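Local coordinates for protein congerin-2 (Conger myriaster, PDB 1IS3) that binds beta-galactosides such as lactose as a homodimeric galectin of the conger eel, although its physiological role is not yet known, at residues T88-T91 / T96-I99. Numbering follows the deposited sequence.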
# COMPACT_ATOMS: atom_id res chain seq x y z
N THR A 88 -3.46 11.22 8.56
CA THR A 88 -3.97 12.11 7.54
C THR A 88 -4.90 11.32 6.63
O THR A 88 -4.60 10.17 6.27
CB THR A 88 -2.82 12.69 6.70
OG1 THR A 88 -1.92 13.28 7.65
CG2 THR A 88 -3.26 13.72 5.67
N THR A 89 -5.99 11.99 6.27
CA THR A 89 -6.96 11.42 5.35
C THR A 89 -7.11 12.35 4.15
O THR A 89 -7.20 13.58 4.29
CB THR A 89 -8.36 11.22 6.03
OG1 THR A 89 -8.14 10.26 7.07
CG2 THR A 89 -9.46 10.70 5.10
N ILE A 90 -7.12 11.75 2.97
CA ILE A 90 -7.20 12.47 1.72
C ILE A 90 -8.32 11.88 0.86
O ILE A 90 -8.49 10.65 0.79
CB ILE A 90 -5.83 12.38 0.97
CG1 ILE A 90 -4.71 12.93 1.85
CG2 ILE A 90 -5.92 13.12 -0.38
CD1 ILE A 90 -3.30 12.68 1.30
N THR A 91 -9.12 12.73 0.24
CA THR A 91 -10.06 12.31 -0.78
C THR A 91 -10.01 13.41 -1.86
O THR A 91 -9.36 14.45 -1.63
CB THR A 91 -11.49 12.17 -0.17
OG1 THR A 91 -11.33 11.43 1.01
CG2 THR A 91 -12.48 11.44 -1.09
N THR A 96 -10.62 19.33 -6.70
CA THR A 96 -10.06 19.64 -5.40
C THR A 96 -9.55 18.41 -4.66
O THR A 96 -10.31 17.43 -4.64
CB THR A 96 -11.14 20.31 -4.48
OG1 THR A 96 -11.71 21.37 -5.23
CG2 THR A 96 -10.59 20.79 -3.15
N PHE A 97 -8.37 18.48 -4.04
CA PHE A 97 -7.93 17.51 -3.03
C PHE A 97 -8.37 18.03 -1.66
O PHE A 97 -8.15 19.19 -1.32
CB PHE A 97 -6.42 17.32 -2.93
CG PHE A 97 -5.87 16.55 -4.14
CD1 PHE A 97 -5.74 15.16 -4.06
CD2 PHE A 97 -5.46 17.24 -5.28
CE1 PHE A 97 -5.20 14.46 -5.13
CE2 PHE A 97 -4.93 16.53 -6.36
CZ PHE A 97 -4.80 15.14 -6.27
N TYR A 98 -9.01 17.16 -0.90
CA TYR A 98 -9.50 17.47 0.45
C TYR A 98 -8.64 16.68 1.43
O TYR A 98 -8.67 15.43 1.42
CB TYR A 98 -10.96 17.05 0.57
CG TYR A 98 -11.88 17.90 -0.28
CD1 TYR A 98 -12.38 17.39 -1.48
CD2 TYR A 98 -12.25 19.17 0.18
CE1 TYR A 98 -13.28 18.14 -2.25
CE2 TYR A 98 -13.15 19.92 -0.59
CZ TYR A 98 -13.65 19.40 -1.78
OH TYR A 98 -14.56 20.10 -2.53
N ILE A 99 -7.88 17.40 2.26
CA ILE A 99 -6.95 16.80 3.19
C ILE A 99 -7.44 17.10 4.61
O ILE A 99 -7.78 18.26 4.90
CB ILE A 99 -5.53 17.39 2.95
CG1 ILE A 99 -5.03 17.15 1.54
CG2 ILE A 99 -4.56 16.70 3.89
CD1 ILE A 99 -4.26 18.37 1.02
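Thr91 and Tyr98 form an antiparallel hydrogen-bonded pair in the beta hairpin of strands 85-92 and 96-100, within the five-stranded sheet of the galectin beta-sandwich. Thr91 N donates a hydrogen bond to Tyr98 O at 3.0 Å, with the donor in the carbonyl plane, while the bond from Tyr98 N to Thr91 O, 2.8 Å long, is nearly straight (170° at the hydrogen), although its donor lies tilted from the carbonyl plane. Tyr98 O also receives a CA-H...O contact from Ile90 CA at 3.3 Å, so one carbonyl serves two neighbouring residues. Ile99 CA makes the same kind of contact with Thr89 O.

Ile90 and Ile99 make up the adjoining non-hydrogen-bonded pair, their CA atoms 4.6 Å apart, and both side chains turn to the buried face. Ile90 CG1 meets Ile99 CG1 at 4.2 Å. Ile90 CG2 comes to the edge of the Phe97 ring, close to its plane. Thr88 and Ile99 lie side by side: with chi1 at -54° and -59°, both CG2 methyls stand anti to the backbone N, which brings Thr88 CG2 to 3.7 Å from Ile99 CG2.

The buried side chains look across the sandwich to strand 40-48 of the other sheet, where Ile90 and Phe97 rest on Met43 and Ile99 on Met45. That strand also carries the sugar-contacting His44, Asp46 and Arg48, so the hairpin packs behind the lactose site, the side chain of Ile99 about 13 Å from the bound galactose. Within their own sheet, 85-92 bonds on to strand 17-23, and 96-100 is flanked by strand 106-110.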